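PDB 6FDG: 4-hydroxybenzoyl-CoA thioesterase from Staphylococcus aureus, which probably hydrolyses acyl-CoA thioesters, consistent with a role in vitamin K2 synthesis as a DHNA-CoA thioesterase of the hotdog-fold family. Local coordinates for residues Tyr37-Gln51 and Leu122-Val136. Residues are numbered along the deposited sequence; the frame is centred on the assembly and turned at random.
Sequences YISKLGFSYADMEKQ and LDRYFPDWHEAYSKV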
loop_
_atom_site.group_PDB
_atom_site.type_symbol
_atom_site.label_atom_id
_atom_site.label_comp_id
_atom_site.label_asym_id
_atom_site.label_seq_id
_atom_site.Cartn_x
_atom_site.Cartn_y
_atom_site.Cartn_z
ATOM N N TYR A 37 -16.941 -9.246 -10.554
ATOM C CA TYR A 37 -17.473 -10.482 -11.157
ATOM C C TYR A 37 -18.533 -11.031 -10.211
ATOM O O TYR A 37 -19.659 -11.385 -10.619
ATOM C CB TYR A 37 -16.362 -11.484 -11.455
ATOM C CG TYR A 37 -16.813 -12.787 -11.957
ATOM C CD1 TYR A 37 -17.242 -13.803 -11.093
ATOM C CD2 TYR A 37 -16.816 -13.083 -13.337
ATOM C CE1 TYR A 37 -17.653 -15.034 -11.543
ATOM C CE2 TYR A 37 -17.210 -14.318 -13.826
ATOM C CZ TYR A 37 -17.646 -15.293 -12.951
ATOM O OH TYR A 37 -18.054 -16.555 -13.459
ATOM N N ILE A 38 -18.198 -11.219 -8.944
ATOM C CA ILE A 38 -19.121 -11.829 -8.015
ATOM C C ILE A 38 -20.374 -10.956 -7.922
ATOM O O ILE A 38 -21.510 -11.576 -7.834
ATOM C CB ILE A 38 -18.350 -11.965 -6.650
ATOM C CG1 ILE A 38 -17.235 -12.990 -6.748
ATOM C CG2 ILE A 38 -19.364 -12.233 -5.484
ATOM C CD1 ILE A 38 -16.329 -13.014 -5.523
ATOM N N SER A 39 -20.241 -9.690 -7.786
ATOM C CA SER A 39 -21.449 -8.856 -7.740
ATOM C C SER A 39 -22.327 -9.023 -8.965
ATOM O O SER A 39 -23.564 -9.179 -8.971
ATOM C CB SER A 39 -21.031 -7.436 -7.511
ATOM O OG SER A 39 -22.042 -6.491 -7.312
ATOM N N LYS A 40 -21.722 -8.981 -10.122
ATOM C CA LYS A 40 -22.476 -9.126 -11.392
ATOM C C LYS A 40 -23.107 -10.433 -11.498
ATOM O O LYS A 40 -24.216 -10.565 -12.156
ATOM C CB LYS A 40 -21.540 -8.761 -12.559
ATOM C CG LYS A 40 -21.259 -7.299 -12.644
ATOM C CD LYS A 40 -20.123 -6.862 -13.563
ATOM C CE LYS A 40 -20.097 -5.446 -13.824
ATOM N NZ LYS A 40 -18.913 -5.055 -14.617
ATOM N N LEU A 41 -22.620 -11.501 -10.942
ATOM C CA LEU A 41 -23.200 -12.811 -10.987
ATOM C C LEU A 41 -24.376 -12.822 -10.018
ATOM O O LEU A 41 -25.201 -13.738 -10.223
ATOM C CB LEU A 41 -22.160 -13.904 -10.637
ATOM C CG LEU A 41 -22.467 -15.271 -10.992
ATOM C CD1 LEU A 41 -22.709 -15.445 -12.505
ATOM C CD2 LEU A 41 -21.352 -16.155 -10.406
ATOM N N GLY A 42 -24.516 -11.890 -9.110
ATOM C CA GLY A 42 -25.659 -11.729 -8.199
ATOM C C GLY A 42 -25.300 -11.887 -6.771
ATOM O O GLY A 42 -26.251 -12.057 -5.952
ATOM N N PHE A 43 -24.071 -11.729 -6.319
ATOM C CA PHE A 43 -23.711 -12.062 -4.924
ATOM C C PHE A 43 -22.858 -11.003 -4.279
ATOM O O PHE A 43 -22.281 -10.136 -4.900
ATOM C CB PHE A 43 -22.963 -13.403 -4.901
ATOM C CG PHE A 43 -23.748 -14.551 -5.480
ATOM C CD1 PHE A 43 -24.799 -15.106 -4.729
ATOM C CD2 PHE A 43 -23.524 -15.058 -6.725
ATOM C CE1 PHE A 43 -25.552 -16.157 -5.280
ATOM C CE2 PHE A 43 -24.322 -15.996 -7.344
ATOM C CZ PHE A 43 -25.372 -16.576 -6.579
ATOM N N SER A 44 -22.697 -11.011 -2.991
ATOM C CA SER A 44 -21.986 -9.996 -2.286
ATOM C C SER A 44 -20.975 -10.680 -1.412
ATOM O O SER A 44 -21.324 -11.429 -0.486
ATOM C CB SER A 44 -22.954 -9.269 -1.377
ATOM O OG SER A 44 -22.224 -8.497 -0.443
ATOM N N TYR A 45 -19.690 -10.394 -1.625
ATOM C CA TYR A 45 -18.714 -10.888 -0.742
ATOM C C TYR A 45 -18.863 -10.372 0.696
ATOM O O TYR A 45 -18.668 -11.070 1.682
ATOM C CB TYR A 45 -17.309 -10.628 -1.278
ATOM C CG TYR A 45 -16.266 -11.179 -0.328
ATOM C CD1 TYR A 45 -16.088 -12.549 -0.124
ATOM C CD2 TYR A 45 -15.398 -10.357 0.385
ATOM C CE1 TYR A 45 -15.232 -13.057 0.813
ATOM C CE2 TYR A 45 -14.472 -10.817 1.262
ATOM C CZ TYR A 45 -14.359 -12.214 1.526
ATOM O OH TYR A 45 -13.514 -12.702 2.423
ATOM N N ALA A 46 -19.298 -9.099 0.856
ATOM C CA ALA A 46 -19.496 -8.628 2.247
ATOM C C ALA A 46 -20.589 -9.476 2.961
ATOM O O ALA A 46 -20.486 -9.688 4.167
ATOM C CB ALA A 46 -19.910 -7.152 2.209
ATOM N N ASP A 47 -21.592 -9.940 2.215
ATOM C CA ASP A 47 -22.615 -10.860 2.809
ATOM C C ASP A 47 -22.057 -12.203 3.178
ATOM O O ASP A 47 -22.386 -12.722 4.251
ATOM C CB ASP A 47 -23.753 -11.134 1.876
ATOM C CG ASP A 47 -24.694 -9.983 1.693
ATOM O OD1 ASP A 47 -24.684 -9.018 2.466
ATOM O OD2 ASP A 47 -25.446 -10.086 0.682
ATOM N N MET A 48 -21.076 -12.753 2.464
ATOM C CA MET A 48 -20.377 -13.937 2.866
ATOM C C MET A 48 -19.630 -13.725 4.170
ATOM O O MET A 48 -19.657 -14.541 5.138
ATOM C CB MET A 48 -19.411 -14.367 1.719
ATOM C CG MET A 48 -18.525 -15.496 2.108
ATOM S SD MET A 48 -17.470 -16.108 0.763
ATOM C CE MET A 48 -18.617 -17.133 -0.111
ATOM N N GLU A 49 -18.959 -12.566 4.338
ATOM C CA GLU A 49 -18.196 -12.284 5.541
ATOM C C GLU A 49 -19.129 -12.099 6.767
ATOM O O GLU A 49 -18.746 -12.462 7.862
ATOM C CB GLU A 49 -17.251 -11.073 5.354
ATOM C CG GLU A 49 -16.105 -11.367 4.395
ATOM C CD GLU A 49 -14.814 -10.575 4.679
ATOM O OE1 GLU A 49 -14.954 -9.479 5.244
ATOM O OE2 GLU A 49 -13.736 -11.055 4.364
ATOM N N LYS A 50 -20.333 -11.622 6.494
ATOM C CA LYS A 50 -21.318 -11.464 7.600
ATOM C C LYS A 50 -21.690 -12.779 8.175
ATOM O O LYS A 50 -22.075 -12.842 9.345
ATOM C CB LYS A 50 -22.512 -10.670 7.179
ATOM C CG LYS A 50 -22.275 -9.230 6.786
ATOM C CD LYS A 50 -22.218 -8.143 7.847
ATOM C CE LYS A 50 -22.741 -6.800 7.296
ATOM N NZ LYS A 50 -22.332 -5.632 8.139
ATOM N N GLN A 51 -21.561 -13.878 7.439
ATOM C CA GLN A 51 -21.804 -15.248 7.926
ATOM C C GLN A 51 -20.581 -15.871 8.604
ATOM O O GLN A 51 -20.565 -17.047 8.919
ATOM C CB GLN A 51 -22.312 -16.148 6.774
ATOM C CG GLN A 51 -23.560 -15.744 6.092
ATOM C CD GLN A 51 -24.693 -15.788 7.048
ATOM O OE1 GLN A 51 -24.912 -16.772 7.754
ATOM N NE2 GLN A 51 -25.278 -14.686 7.201
ATOM N N LEU A 122 -18.301 -24.758 -0.415
ATOM C CA LEU A 122 -19.256 -23.715 -0.773
ATOM C C LEU A 122 -20.686 -24.226 -0.823
ATOM O O LEU A 122 -21.563 -23.429 -0.412
ATOM C CB LEU A 122 -18.893 -23.029 -2.157
ATOM C CG LEU A 122 -19.598 -21.755 -2.513
ATOM C CD1 LEU A 122 -19.206 -20.626 -1.629
ATOM C CD2 LEU A 122 -19.277 -21.364 -3.950
ATOM N N ASP A 123 -20.905 -25.461 -1.281
ATOM C CA ASP A 123 -22.282 -25.980 -1.392
ATOM C C ASP A 123 -22.934 -26.112 0.025
ATOM O O ASP A 123 -24.185 -25.981 0.098
ATOM C CB ASP A 123 -22.327 -27.288 -2.140
ATOM C CG ASP A 123 -21.539 -28.392 -1.531
ATOM O OD1 ASP A 123 -20.455 -28.244 -0.986
ATOM O OD2 ASP A 123 -21.959 -29.581 -1.730
ATOM N N ARG A 124 -22.147 -26.322 1.049
ATOM C CA ARG A 124 -22.817 -26.519 2.389
ATOM C C ARG A 124 -23.135 -25.237 2.986
ATOM O O ARG A 124 -24.128 -25.147 3.711
ATOM C CB ARG A 124 -21.811 -27.161 3.258
ATOM C CG ARG A 124 -21.554 -28.539 2.915
ATOM C CD ARG A 124 -20.754 -29.162 4.045
ATOM N NE ARG A 124 -20.839 -30.621 4.027
ATOM C CZ ARG A 124 -20.033 -31.433 4.739
ATOM N NH1 ARG A 124 -20.250 -32.722 4.705
ATOM N NH2 ARG A 124 -19.062 -30.942 5.501
ATOM N N TYR A 125 -22.355 -24.139 2.824
ATOM C CA TYR A 125 -22.593 -22.909 3.473
ATOM C C TYR A 125 -23.381 -21.869 2.644
ATOM O O TYR A 125 -24.050 -20.972 3.080
ATOM C CB TYR A 125 -21.271 -22.343 3.982
ATOM C CG TYR A 125 -20.706 -23.143 5.139
ATOM C CD1 TYR A 125 -20.125 -24.310 4.967
ATOM C CD2 TYR A 125 -20.849 -22.642 6.411
ATOM C CE1 TYR A 125 -19.649 -25.092 6.023
ATOM C CE2 TYR A 125 -20.341 -23.404 7.462
ATOM C CZ TYR A 125 -19.814 -24.634 7.217
ATOM O OH TYR A 125 -19.287 -25.405 8.293
ATOM N N PHE A 126 -23.158 -21.928 1.293
ATOM C CA PHE A 126 -23.771 -21.043 0.349
ATOM C C PHE A 126 -24.330 -21.733 -0.843
ATOM O O PHE A 126 -23.765 -21.685 -1.997
ATOM C CB PHE A 126 -22.723 -19.920 -0.111
ATOM C CG PHE A 126 -22.142 -19.200 0.985
ATOM C CD1 PHE A 126 -22.840 -18.101 1.398
ATOM C CD2 PHE A 126 -21.041 -19.602 1.655
ATOM C CE1 PHE A 126 -22.440 -17.304 2.472
ATOM C CE2 PHE A 126 -20.611 -18.822 2.766
ATOM C CZ PHE A 126 -21.325 -17.709 3.192
ATOM N N PRO A 127 -25.408 -22.544 -0.686
ATOM C CA PRO A 127 -25.899 -23.378 -1.817
ATOM C C PRO A 127 -26.260 -22.497 -3.038
ATOM O O PRO A 127 -26.098 -23.088 -4.130
ATOM C CB PRO A 127 -27.152 -24.154 -1.238
ATOM C CG PRO A 127 -27.377 -23.469 0.095
ATOM C CD PRO A 127 -26.154 -22.745 0.581
ATOM N N ASP A 128 -26.750 -21.311 -2.871
ATOM C CA ASP A 128 -27.118 -20.444 -3.970
ATOM C C ASP A 128 -25.836 -20.056 -4.765
ATOM O O ASP A 128 -25.910 -19.980 -6.053
ATOM C CB ASP A 128 -27.760 -19.168 -3.470
ATOM C CG ASP A 128 -27.080 -18.507 -2.175
ATOM O OD1 ASP A 128 -26.423 -19.156 -1.258
ATOM O OD2 ASP A 128 -27.278 -17.261 -2.058
ATOM N N TRP A 129 -24.727 -19.738 -4.085
ATOM C CA TRP A 129 -23.460 -19.438 -4.832
ATOM C C TRP A 129 -23.046 -20.687 -5.527
ATOM O O TRP A 129 -22.645 -20.646 -6.737
ATOM C CB TRP A 129 -22.372 -19.007 -3.839
ATOM C CG TRP A 129 -22.493 -17.742 -3.184
ATOM C CD1 TRP A 129 -23.499 -17.278 -2.375
ATOM C CD2 TRP A 129 -21.458 -16.714 -3.112
ATOM N NE1 TRP A 129 -23.160 -16.070 -1.819
ATOM C CE2 TRP A 129 -21.908 -15.733 -2.204
ATOM C CE3 TRP A 129 -20.209 -16.586 -3.704
ATOM C CZ2 TRP A 129 -21.191 -14.613 -1.926
ATOM C CZ3 TRP A 129 -19.472 -15.404 -3.341
ATOM C CH2 TRP A 129 -20.017 -14.491 -2.495
ATOM N N HIS A 130 -23.019 -21.879 -4.945
ATOM C CA HIS A 130 -22.701 -23.102 -5.616
ATOM C C HIS A 130 -23.498 -23.399 -6.865
ATOM O O HIS A 130 -22.958 -23.833 -7.883
ATOM C CB HIS A 130 -22.801 -24.332 -4.619
ATOM C CG HIS A 130 -22.631 -25.616 -5.275
ATOM N ND1 HIS A 130 -21.468 -26.075 -5.738
ATOM C CD2 HIS A 130 -23.568 -26.587 -5.562
ATOM C CE1 HIS A 130 -21.618 -27.297 -6.252
ATOM N NE2 HIS A 130 -22.906 -27.614 -6.157
ATOM N N GLU A 131 -24.805 -23.132 -6.759
ATOM C CA GLU A 131 -25.642 -23.470 -7.955
ATOM C C GLU A 131 -25.169 -22.541 -9.079
ATOM O O GLU A 131 -25.102 -23.068 -10.192
ATOM C CB GLU A 131 -27.108 -23.241 -7.582
ATOM C CG GLU A 131 -28.112 -23.177 -8.766
ATOM C CD GLU A 131 -29.536 -22.784 -8.304
ATOM O OE1 GLU A 131 -29.723 -21.757 -7.601
ATOM O OE2 GLU A 131 -30.492 -23.519 -8.633
ATOM N N ALA A 132 -24.952 -21.263 -8.784
ATOM C CA ALA A 132 -24.556 -20.275 -9.840
ATOM C C ALA A 132 -23.179 -20.601 -10.435
ATOM O O ALA A 132 -23.033 -20.714 -11.672
ATOM C CB ALA A 132 -24.636 -18.918 -9.348
ATOM N N TYR A 133 -22.223 -20.958 -9.525
ATOM C CA TYR A 133 -20.904 -21.304 -10.053
ATOM C C TYR A 133 -20.858 -22.556 -10.854
ATOM O O TYR A 133 -20.107 -22.737 -11.789
ATOM C CB TYR A 133 -19.838 -21.313 -8.858
ATOM C CG TYR A 133 -19.292 -19.936 -8.504
ATOM C CD1 TYR A 133 -20.027 -18.959 -7.962
ATOM C CD2 TYR A 133 -17.978 -19.658 -8.770
ATOM C CE1 TYR A 133 -19.521 -17.703 -7.649
ATOM C CE2 TYR A 133 -17.428 -18.405 -8.440
ATOM C CZ TYR A 133 -18.192 -17.456 -7.978
ATOM O OH TYR A 133 -17.698 -16.173 -7.658
ATOM N N SER A 134 -21.672 -23.557 -10.441
ATOM C CA SER A 134 -21.746 -24.806 -11.099
ATOM C C SER A 134 -22.437 -24.604 -12.500
ATOM O O SER A 134 -21.935 -25.216 -13.459
ATOM C CB SER A 134 -22.608 -25.850 -10.325
ATOM O OG SER A 134 -21.884 -26.259 -9.177
ATOM N N LYS A 135 -23.414 -23.809 -12.567
ATOM C CA LYS A 135 -24.070 -23.486 -13.859
ATOM C C LYS A 135 -23.070 -22.811 -14.801
ATOM O O LYS A 135 -22.921 -23.208 -15.935
ATOM C CB LYS A 135 -25.244 -22.602 -13.658
ATOM C CG LYS A 135 -25.941 -22.029 -14.915
ATOM C CD LYS A 135 -27.178 -21.188 -14.562
ATOM C CE LYS A 135 -27.913 -20.653 -15.798
ATOM N NZ LYS A 135 -28.139 -21.759 -16.799
ATOM N N VAL A 136 -22.330 -21.800 -14.244
ATOM C CA VAL A 136 -21.289 -21.129 -15.050
ATOM C C VAL A 136 -20.287 -22.065 -15.528
ATOM O O VAL A 136 -19.822 -21.997 -16.666
ATOM C CB VAL A 136 -20.734 -19.887 -14.245
ATOM C CG1 VAL A 136 -19.488 -19.382 -14.945
ATOM C CG2 VAL A 136 -21.758 -18.800 -14.137
#
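In this hotdog-fold thioesterase, the C-terminal end of helix 26-41, its turn and the short helix 45-50 pack against the C-terminal helix pair 122-125 and 127-141. Trp-129 is the centre of the contact, clamped between Phe-43 and Met-48. The Phe-43 ring lies on one face of the indole. Its centroid is 4.2 Å from that of the five-membered ring, with the planes tilted by 30°. Phe-43 CB covers the six-membered ring on the same side, a CH-pi contact. On the opposite face, Met-48 CE sits 3.7 Å from the centroid of the six-membered ring of Trp-129. The same methyl lies over a face of the Phe-126 ring, 4.0 Å from its centroid. The Met-48 chain is extended up to SD and then bends (chi3 -80°), which turns CE in between the two aromatic rings. Ser-44 O stands in plane at the indole edge, 3.5 Å from Trp-129 CZ2. Beyond the stack, Ala-132 CB touches the edge of the Phe-43 ring at CE2 (3.6 Å). Helix segments 37-41 and 127-136 run nearly perpendicular, at 98°. Between them Leu-41 CD2 packs on Tyr-133 CE1 (3.7 Å), and Leu-41 CD1 meets Val-136 CG2. Tyr-133 OH reaches Ile-38 CG1 (3.3 Å) and is hydrogen-bonded with Tyr-90 OH of strand 88-95. Gly-42 ends helix 26-41 in a Schellman motif, and Ser-44 OG caps the next helix by accepting from Asp-47 N. These two features frame Phe-43 in the connecting turn. Met-48 and Phe-126 also touch Ile-53 of strand 53-54. The contact is therefore held by apolar and aromatic surfaces, with the indole covered on both faces and Tyr-133 OH satisfied by Tyr-90.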